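RimK domain protein ATP-grasp (Sphaerobacter thermophilus, PDB 5I47) probably binds ATP and a metal ion and acts as an ATP-grasp ligase of the RimK type, joining a carboxylate to an amine. Local coordinates at residues Arg65-Leu68 / Ala69-Ala73; Glu116-Phe119 / Ala120-Glu124; Thr220-Ala223 / Glu224-Glu228. All blocks are in the same frame, centred on the assembly; numbering follows the deposited sequence.

Contact 1 of 3, residues Arg65-Leu68 / Ala69-Ala73; sequences RAVL and AALLA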
ATOM      1  N   ARG B  65      -0.362   8.898   3.821  1.00 24.37           N
ATOM      2  CA  ARG B  65       0.557   9.718   4.598  1.00 26.31           C
ATOM      3  C   ARG B  65       1.974   9.169   4.551  1.00 25.38           C
ATOM      4  O   ARG B  65       2.933   9.942   4.636  1.00 32.52           O
ATOM      5  CB  ARG B  65       0.053   9.853   6.032  1.00 30.87           C
ATOM      6  CG  ARG B  65      -1.314  10.523   6.080  1.00 38.35           C
ATOM      7  CD  ARG B  65      -1.677  10.973   7.463  1.00 46.76           C
ATOM      8  NE  ARG B  65      -1.139  12.292   7.784  1.00 51.12           N
ATOM      9  CZ  ARG B  65      -1.847  13.417   7.748  1.00 45.08           C
ATOM     10  NH1 ARG B  65      -3.124  13.388   7.394  1.00 33.33           N
ATOM     11  NH2 ARG B  65      -1.279  14.571   8.072  1.00 45.35           N
ATOM     12  N   ALA B  66       2.131   7.852   4.397  1.00 23.44           N
ATOM     13  CA  ALA B  66       3.441   7.313   4.050  1.00 25.00           C
ATOM     14  C   ALA B  66       3.873   7.794   2.673  1.00 25.05           C
ATOM     15  O   ALA B  66       5.049   8.106   2.460  1.00 28.47           O
ATOM     16  CB  ALA B  66       3.422   5.787   4.105  1.00 21.98           C
ATOM     17  N   VAL B  67       2.928   7.870   1.731  1.00 26.53           N
ATOM     18  CA  VAL B  67       3.205   8.469   0.424  1.00 23.46           C
ATOM     19  C   VAL B  67       3.628   9.923   0.586  1.00 24.61           C
ATOM     20  O   VAL B  67       4.546  10.398  -0.094  1.00 27.12           O
ATOM     21  CB  VAL B  67       1.973   8.338  -0.495  1.00 22.34           C
ATOM     22  CG1 VAL B  67       2.076   9.295  -1.673  1.00 21.80           C
ATOM     23  CG2 VAL B  67       1.820   6.906  -0.986  1.00 23.12           C
ATOM     24  N   LEU B  68       2.966  10.650   1.492  1.00 22.99           N
ATOM     25  CA  LEU B  68       3.292  12.056   1.705  1.00 24.83           C
ATOM     26  C   LEU B  68       4.669  12.215   2.338  1.00 26.26           C
ATOM     27  O   LEU B  68       5.431  13.115   1.961  1.00 29.73           O
ATOM     28  CB  LEU B  68       2.221  12.716   2.576  1.00 24.32           C
ATOM     29  CG  LEU B  68       2.476  14.164   3.005  1.00 24.05           C
ATOM     30  CD1 LEU B  68       2.589  15.072   1.792  1.00 26.38           C
ATOM     31  CD2 LEU B  68       1.380  14.645   3.939  1.00 21.35           C
ATOM     32  N   ALA B  69       5.003  11.352   3.304  1.00 19.69           N
ATOM     33  CA  ALA B  69       6.319  11.413   3.932  1.00 18.42           C
ATOM     34  C   ALA B  69       7.425  11.087   2.938  1.00 25.24           C
ATOM     35  O   ALA B  69       8.523  11.652   3.011  1.00 27.63           O
ATOM     36  CB  ALA B  69       6.375  10.457   5.121  1.00 18.10           C
ATOM     37  N   ALA B  70       7.160  10.173   2.000  1.00 23.19           N
ATOM     38  CA  ALA B  70       8.184   9.806   1.027  1.00 21.79           C
ATOM     39  C   ALA B  70       8.381  10.905  -0.006  1.00 24.30           C
ATOM     40  O   ALA B  70       9.514  11.188  -0.414  1.00 29.15           O
ATOM     41  CB  ALA B  70       7.814   8.490   0.343  1.00 17.52           C
ATOM     42  N   LEU B  71       7.290  11.530  -0.447  1.00 22.93           N
ATOM     43  CA  LEU B  71       7.394  12.624  -1.406  1.00 24.08           C
ATOM     44  C   LEU B  71       8.142  13.803  -0.805  1.00 27.19           C
ATOM     45  O   LEU B  71       9.093  14.322  -1.401  1.00 29.94           O
ATOM     46  CB  LEU B  71       5.997  13.051  -1.863  1.00 21.32           C
ATOM     47  CG  LEU B  71       5.374  12.237  -2.989  1.00 22.48           C
ATOM     48  CD1 LEU B  71       3.878  12.473  -3.049  1.00 23.77           C
ATOM     49  CD2 LEU B  71       6.035  12.602  -4.309  1.00 23.94           C
ATOM     50  N   LEU B  72       7.722  14.241   0.382  1.00 26.85           N
ATOM     51  CA  LEU B  72       8.384  15.372   1.020  1.00 32.51           C
ATOM     52  C   LEU B  72       9.862  15.083   1.254  1.00 31.44           C
ATOM     53  O   LEU B  72      10.716  15.933   0.976  1.00 36.83           O
ATOM     54  CB  LEU B  72       7.673  15.725   2.329  1.00 31.45           C
ATOM     55  CG  LEU B  72       6.246  16.259   2.176  1.00 29.54           C
ATOM     56  CD1 LEU B  72       5.571  16.442   3.533  1.00 26.26           C
ATOM     57  CD2 LEU B  72       6.250  17.564   1.395  1.00 27.23           C
ATOM     58  N   ALA B  73      10.186  13.878   1.732  1.00 30.23           N
ATOM     59  CA  ALA B  73      11.583  13.545   2.014  1.00 30.15           C
ATOM     60  C   ALA B  73      12.431  13.585   0.748  1.00 27.47           C
ATOM     61  O   ALA B  73      13.537  14.140   0.752  1.00 25.40           O
ATOM     62  CB  ALA B  73      11.675  12.172   2.679  1.00 27.45           C
TER

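Contact 2 of 3, residues Glu116-Phe119 / Ala120-Glu124; sequences EAIF and AAIAE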
ATOM      1  N   GLU B 116     -13.825 -17.738   1.845  1.00 38.97           N
ATOM      2  CA  GLU B 116     -13.583 -19.108   2.287  1.00 38.66           C
ATOM      3  C   GLU B 116     -12.345 -19.189   3.173  1.00 42.00           C
ATOM      4  O   GLU B 116     -12.367 -19.839   4.226  1.00 43.40           O
ATOM      5  CB  GLU B 116     -13.445 -20.024   1.073  1.00 40.12           C
ATOM      6  CG  GLU B 116     -13.203 -21.483   1.398  1.00 44.86           C
ATOM      7  CD  GLU B 116     -13.381 -22.370   0.183  1.00 53.68           C
ATOM      8  OE1 GLU B 116     -14.111 -21.960  -0.746  1.00 55.43           O
ATOM      9  OE2 GLU B 116     -12.789 -23.469   0.152  1.00 58.57           O
ATOM     10  N   ALA B 117     -11.260 -18.521   2.766  1.00 36.49           N
ATOM     11  CA  ALA B 117     -10.043 -18.507   3.571  1.00 31.88           C
ATOM     12  C   ALA B 117     -10.289 -17.907   4.949  1.00 31.48           C
ATOM     13  O   ALA B 117      -9.708 -18.363   5.942  1.00 31.88           O
ATOM     14  CB  ALA B 117      -8.948 -17.732   2.847  1.00 24.77           C
ATOM     15  N   ILE B 118     -11.135 -16.875   5.029  1.00 28.78           N
ATOM     16  CA  ILE B 118     -11.437 -16.256   6.319  1.00 27.78           C
ATOM     17  C   ILE B 118     -12.048 -17.280   7.264  1.00 25.75           C
ATOM     18  O   ILE B 118     -11.632 -17.408   8.422  1.00 33.07           O
ATOM     19  CB  ILE B 118     -12.361 -15.040   6.134  1.00 27.71           C
ATOM     20  CG1 ILE B 118     -11.595 -13.884   5.488  1.00 26.70           C
ATOM     21  CG2 ILE B 118     -12.968 -14.614   7.470  1.00 26.05           C
ATOM     22  CD1 ILE B 118     -12.455 -12.673   5.205  1.00 27.71           C
ATOM     23  N   PHE B 119     -13.035 -18.036   6.781  1.00 26.96           N
ATOM     24  CA  PHE B 119     -13.633 -19.065   7.625  1.00 33.72           C
ATOM     25  C   PHE B 119     -12.678 -20.233   7.843  1.00 35.29           C
ATOM     26  O   PHE B 119     -12.741 -20.896   8.887  1.00 39.03           O
ATOM     27  CB  PHE B 119     -14.956 -19.539   7.020  1.00 35.03           C
ATOM     28  CG  PHE B 119     -16.028 -18.483   7.013  1.00 36.01           C
ATOM     29  CD1 PHE B 119     -16.531 -17.983   8.202  1.00 36.17           C
ATOM     30  CD2 PHE B 119     -16.533 -17.992   5.821  1.00 37.53           C
ATOM     31  CE1 PHE B 119     -17.519 -17.009   8.206  1.00 36.81           C
ATOM     32  CE2 PHE B 119     -17.519 -17.017   5.815  1.00 38.96           C
ATOM     33  CZ  PHE B 119     -18.013 -16.527   7.013  1.00 37.98           C
ATOM     34  N   ALA B 120     -11.780 -20.491   6.891  1.00 34.12           N
ATOM     35  CA  ALA B 120     -10.766 -21.519   7.098  1.00 39.12           C
ATOM     36  C   ALA B 120      -9.823 -21.141   8.234  1.00 44.47           C
ATOM     37  O   ALA B 120      -9.468 -21.987   9.062  1.00 48.11           O
ATOM     38  CB  ALA B 120      -9.984 -21.756   5.806  1.00 40.55           C
ATOM     39  N   ALA B 121      -9.409 -19.872   8.292  1.00 44.05           N
ATOM     40  CA  ALA B 121      -8.547 -19.417   9.377  1.00 38.63           C
ATOM     41  C   ALA B 121      -9.296 -19.356  10.702  1.00 41.01           C
ATOM     42  O   ALA B 121      -8.711 -19.628  11.757  1.00 40.83           O
ATOM     43  CB  ALA B 121      -7.961 -18.051   9.039  1.00 32.26           C
ATOM     44  N   ILE B 122     -10.583 -19.004  10.665  1.00 43.56           N
ATOM     45  CA  ILE B 122     -11.380 -18.941  11.887  1.00 43.17           C
ATOM     46  C   ILE B 122     -11.536 -20.330  12.499  1.00 45.06           C
ATOM     47  O   ILE B 122     -11.526 -20.490  13.726  1.00 43.02           O
ATOM     48  CB  ILE B 122     -12.743 -18.290  11.594  1.00 34.94           C
ATOM     49  CG1 ILE B 122     -12.586 -16.780  11.417  1.00 31.14           C
ATOM     50  CG2 ILE B 122     -13.735 -18.605  12.689  1.00 34.73           C
ATOM     51  CD1 ILE B 122     -13.878 -16.072  11.078  1.00 30.19           C
ATOM     52  N   ALA B 123     -11.671 -21.354  11.656  1.00 50.18           N
ATOM     53  CA  ALA B 123     -11.745 -22.720  12.162  1.00 51.56           C
ATOM     54  C   ALA B 123     -10.433 -23.137  12.814  1.00 56.64           C
ATOM     55  O   ALA B 123     -10.435 -23.792  13.862  1.00 61.00           O
ATOM     56  CB  ALA B 123     -12.112 -23.678  11.030  1.00 48.48           C
ATOM     57  N   GLU B 124      -9.304 -22.753  12.214  1.00 54.35           N
ATOM     58  CA  GLU B 124      -8.005 -23.160  12.738  1.00 48.72           C
ATOM     59  C   GLU B 124      -7.651 -22.395  14.008  1.00 49.59           C
ATOM     60  O   GLU B 124      -7.205 -22.987  14.996  1.00 54.41           O
ATOM     61  CB  GLU B 124      -6.927 -22.957  11.675  1.00 42.96           C
ATOM     62  CG  GLU B 124      -5.524 -23.194  12.193  1.00 43.58           C
ATOM     63  CD  GLU B 124      -4.466 -22.741  11.219  1.00 46.55           C
ATOM     64  OE1 GLU B 124      -4.802 -21.960  10.303  1.00 48.77           O
ATOM     65  OE2 GLU B 124      -3.301 -23.169  11.366  1.00 47.48           O
TER

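Contact 3 of 3, residues Thr220-Ala223 / Glu224-Glu228; sequences TALA and ERIIE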
ATOM      1  N   THR B 220       9.505  -2.073  29.571  1.00 49.53           N
ATOM      2  CA  THR B 220      10.592  -1.212  29.115  1.00 45.13           C
ATOM      3  C   THR B 220      11.566  -1.987  28.237  1.00 42.03           C
ATOM      4  O   THR B 220      12.029  -1.478  27.210  1.00 43.99           O
ATOM      5  CB  THR B 220      11.317  -0.597  30.315  1.00 42.55           C
ATOM      6  OG1 THR B 220      10.420   0.267  31.024  1.00 40.61           O
ATOM      7  CG2 THR B 220      12.535   0.203  29.864  1.00 39.70           C
ATOM      8  N   ALA B 221      11.876  -3.229  28.620  1.00 39.47           N
ATOM      9  CA  ALA B 221      12.753  -4.056  27.799  1.00 43.79           C
ATOM     10  C   ALA B 221      12.132  -4.326  26.435  1.00 43.42           C
ATOM     11  O   ALA B 221      12.826  -4.306  25.412  1.00 41.53           O
ATOM     12  CB  ALA B 221      13.061  -5.367  28.522  1.00 46.01           C
ATOM     13  N   LEU B 222      10.819  -4.569  26.401  1.00 43.11           N
ATOM     14  CA  LEU B 222      10.133  -4.786  25.132  1.00 39.84           C
ATOM     15  C   LEU B 222      10.175  -3.534  24.266  1.00 38.72           C
ATOM     16  O   LEU B 222      10.471  -3.608  23.068  1.00 38.38           O
ATOM     17  CB  LEU B 222       8.690  -5.219  25.390  1.00 38.70           C
ATOM     18  CG  LEU B 222       7.799  -5.515  24.181  1.00 35.08           C
ATOM     19  CD1 LEU B 222       8.351  -6.675  23.376  1.00 30.62           C
ATOM     20  CD2 LEU B 222       6.368  -5.793  24.625  1.00 30.76           C
ATOM     21  N   ALA B 223       9.894  -2.369  24.857  1.00 36.11           N
ATOM     22  CA  ALA B 223       9.934  -1.128  24.091  1.00 33.99           C
ATOM     23  C   ALA B 223      11.330  -0.838  23.558  1.00 38.78           C
ATOM     24  O   ALA B 223      11.473  -0.264  22.472  1.00 40.29           O
ATOM     25  CB  ALA B 223       9.447   0.041  24.945  1.00 30.77           C
ATOM     26  N   GLU B 224      12.368  -1.225  24.304  1.00 42.33           N
ATOM     27  CA  GLU B 224      13.731  -0.967  23.853  1.00 41.45           C
ATOM     28  C   GLU B 224      14.113  -1.861  22.681  1.00 39.22           C
ATOM     29  O   GLU B 224      14.852  -1.427  21.790  1.00 40.12           O
ATOM     30  CB  GLU B 224      14.705  -1.137  25.018  1.00 42.17           C
ATOM     31  CG  GLU B 224      14.598  -0.012  26.035  1.00 46.28           C
ATOM     32  CD  GLU B 224      15.486  -0.208  27.246  1.00 54.85           C
ATOM     33  OE1 GLU B 224      16.097  -1.291  27.379  1.00 60.01           O
ATOM     34  OE2 GLU B 224      15.570   0.729  28.070  1.00 55.43           O
ATOM     35  N   ARG B 225      13.618  -3.099  22.655  1.00 34.63           N
ATOM     36  CA  ARG B 225      13.829  -3.940  21.483  1.00 37.71           C
ATOM     37  C   ARG B 225      13.068  -3.402  20.281  1.00 37.00           C
ATOM     38  O   ARG B 225      13.575  -3.431  19.155  1.00 37.38           O
ATOM     39  CB  ARG B 225      13.403  -5.375  21.772  1.00 45.30           C
ATOM     40  CG  ARG B 225      14.237  -6.087  22.809  1.00 54.56           C
ATOM     41  CD  ARG B 225      13.898  -7.559  22.798  1.00 60.11           C
ATOM     42  NE  ARG B 225      14.124  -8.142  21.479  1.00 58.70           N
ATOM     43  CZ  ARG B 225      13.502  -9.224  21.024  1.00 56.23           C
ATOM     44  NH1 ARG B 225      12.601  -9.839  21.778  1.00 54.89           N
ATOM     45  NH2 ARG B 225      13.774  -9.686  19.812  1.00 53.54           N
ATOM     46  N   ILE B 226      11.844  -2.917  20.503  1.00 36.10           N
ATOM     47  CA  ILE B 226      11.045  -2.379  19.408  1.00 31.57           C
ATOM     48  C   ILE B 226      11.738  -1.177  18.783  1.00 32.68           C
ATOM     49  O   ILE B 226      11.830  -1.065  17.555  1.00 37.36           O
ATOM     50  CB  ILE B 226       9.630  -2.031  19.906  1.00 29.36           C
ATOM     51  CG1 ILE B 226       8.862  -3.314  20.229  1.00 32.74           C
ATOM     52  CG2 ILE B 226       8.894  -1.186  18.880  1.00 28.51           C
ATOM     53  CD1 ILE B 226       7.500  -3.076  20.842  1.00 45.12           C
ATOM     54  N   ILE B 227      12.257  -0.271  19.614  1.00 32.50           N
ATOM     55  CA  ILE B 227      12.995   0.874  19.089  1.00 32.67           C
ATOM     56  C   ILE B 227      14.235   0.409  18.328  1.00 32.73           C
ATOM     57  O   ILE B 227      14.563   0.943  17.261  1.00 33.77           O
ATOM     58  CB  ILE B 227      13.352   1.842  20.233  1.00 28.52           C
ATOM     59  CG1 ILE B 227      12.080   2.400  20.869  1.00 28.57           C
ATOM     60  CG2 ILE B 227      14.227   2.980  19.732  1.00 26.71           C
ATOM     61  CD1 ILE B 227      12.344   3.229  22.103  1.00 25.11           C
ATOM     62  N   GLU B 228      14.927  -0.607  18.852  1.00 33.34           N
ATOM     63  CA  GLU B 228      16.163  -1.077  18.229  1.00 35.79           C
ATOM     64  C   GLU B 228      15.907  -1.683  16.855  1.00 34.05           C
ATOM     65  O   GLU B 228      16.689  -1.465  15.921  1.00 35.82           O
ATOM     66  CB  GLU B 228      16.849  -2.103  19.133  1.00 43.38           C
ATOM     67  CG  GLU B 228      17.847  -1.526  20.119  1.00 52.60           C
ATOM     68  CD  GLU B 228      19.054  -0.921  19.429  1.00 64.46           C
ATOM     69  OE1 GLU B 228      19.146   0.329  19.389  1.00 68.30           O
ATOM     70  OE2 GLU B 228      19.898  -1.694  18.913  1.00 66.93           O
TER

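Contact 1 of 3, residues Arg65-Leu68 / Ala69-Ala73
Leu-68 and Leu-72, one turn apart on helix 63-74, meet closest through their CD1 methyls, CD1 of Leu-68 lying 3.7 Å from CD1 of Leu-72, with the two CG carbons just behind. Their first torsions bring this about. CG of Leu-68 stands opposite the backbone N, with chi1 at 175°, which sets the branch beside its own carbonyl carbon, on the side of the next turn; CG of Leu-72 lies beside its backbone N, with chi1 at -66°, and leans back. The two side chains therefore slant across one another, and CG of Leu-72 also comes within 3.3 Å of the O of Leu-68. That oxygen accepts the amide of Leu-72 in a bond of 3.0 Å with an N-H...O angle of 171°, the straightest of the four i to i+4 bonds here; the bond from Ala-69 N to Arg-65 O is the shortest, at 2.8 Å. A second pair, Val-67 and Leu-71, is set side by side and pointing the same way, with CG1 of Val-67 3.9 Å from CD1 of Leu-71.

On the leucine side, then, side chains touch from turn to turn, and Leu-68, Leu-71 and Leu-72 are all buried. The more open side is that of Ala-70, which is partly exposed: its single methyl meets only backbone oxygens across the contact, the nearer being the O of Ala-66 at 3.5 Å from CB of Ala-70.

Helix 63-74 is the crossover of a beta-alpha-beta unit between the parallel strands 54-57 and 79-80 in the LysX-like pre-ATP-grasp domain. Leu-68 and Leu-72 pack on Leu-10 of strand 6-10 and Leu-42 of strand 41-42, Arg-65 forms a salt bridge with Asp-57, Ala-66 and Ala-69 lie against helix 83-90, and Val-67 and Leu-71 face Leu-134 and Val-111 of the second subunit.

Contact 2 of 3, residues Glu116-Phe119 / Ala120-Glu124
Helix 115-125 of the RimK-like ATP-grasp domain lies against an antiparallel sheet, and in this contact one of its turns passes into the next. Ile-118 and Ile-122 carry the apolar part. They lie side by side and point the same way, CG2 of Ile-118 being 4.0 Å from CD1 of Ile-122. In Ile-122 the longer branch lies beside the backbone N, with chi1 at -75°, and this brings CG1 to 3.2 Å from the O of Ile-118 before CD1 runs on to the neighbouring methyl. The same oxygen accepts the amide of Ile-122 in a 2.9 Å bond, so the isoleucine contacts it with both its N-H and its side chain.

CD1 of Ile-122 also approaches the ring of Phe-119 obliquely, at 4.4 Å from CD1 of Phe-119, a loose approach beside the isoleucine pair. Both isoleucines pack on Val-169 of strand 167-171, and Ile-118 also touches Cys-112 of strand 109-112. The Phe-119 ring reaches Ala-151 and Val-155 of helix 148-160, and Ile-122 shares Ala-151, so the two helices lie together against the sheet that holds strands 109-112 and 167-171, an alpha/beta layer consistent with the smaller lobe of an ATP-grasp fold.

Four i to i+4 bonds support the turn. Ala-120 N donates to Glu-116 O at 2.8 Å, and at the other end of the series Ala-123 N donates to Phe-119 O at 3.0 Å. The solvent side is lined by small residues: Ala-120 and Ala-123 are both exposed, and the methyl of Ala-120 sits 3.4 Å from the O of Ala-117. In 116-119, Glu-116 packs on Lys-39 of the second subunit.

Contact 3 of 3, residues Thr220-Ala223 / Glu224-Glu228
Ala-223, Glu-224 and Leu-222 lose the most surface in this contact, and they do so on different sides of helix 216-230. Glu-224 folds back along the preceding turn toward Thr-220. Its CG lies beside the backbone N, with chi1 at -72°, and the chain is extended from there, so CG passes 3.2 Å from the O of Thr-220 while OE2 comes to 3.6 Å from CG2 of Thr-220. The carboxylate therefore meets the threonine through its methyl and not through its hydroxyl; OG1 of Thr-220 is hydrogen-bonded to the backbone O of Pro-216. The two side chains cross at a slant, and the main-chain N of Glu-224 also donates to Thr-220 O at 2.9 Å.

Ala-223 is joined directly to Glu-224, and its oxygen also meets the next turn. That oxygen accepts the amide of Ile-227 at 3.0 Å, with an N-H...O angle of 164°, and CG1 of the same isoleucine lies 3.2 Å from it. The peptide is thus flanked by aliphatic carbon as well as bonded, while the alanine methyl faces Leu-190 of strand 190-196.

Leu-222 touches Ile-226 more lightly, its CG being 4.1 Å from CD1 of Ile-226. Here too the isoleucine branch runs beside the acceptor: CG1 of Ile-226 is 3.3 Å from the O of Leu-222, which takes the amide of Ile-226 in a bond of 3.0 Å. Arg-225, on the exposed side, leads its guanidinium end away from the preceding turn.

Leu-222 and Ile-226 press on Val-239 and Val-237 of strand 235-241, and Thr-220 on Ile-193 of strand 190-196. The arrangement is that of an amphipathic helix laid against an antiparallel sheet, as in the larger lobe of ATP-grasp enzymes.

How the contacts relate
Along the chain the three contacts follow in series, each confined to one helix: contact 1 on helix 63-74, contact 2 on helix 115-125 and contact 3 on helix 216-230. Contact 1 falls in the pre-ATP-grasp domain and the other two in the RimK-like domain. None touches another; the centres of contacts 1 and 2 are 36 Å apart, those of 1 and 3 are 26 Å apart, and those of 2 and 3 are 33 Å apart. Each helix packs on a different sheet, parallel for contact 1 and antiparallel for the others. Contacts 1 and 2 both reach the second subunit, whereas contact 3 is not touched by it, so the dimer is held through both domains.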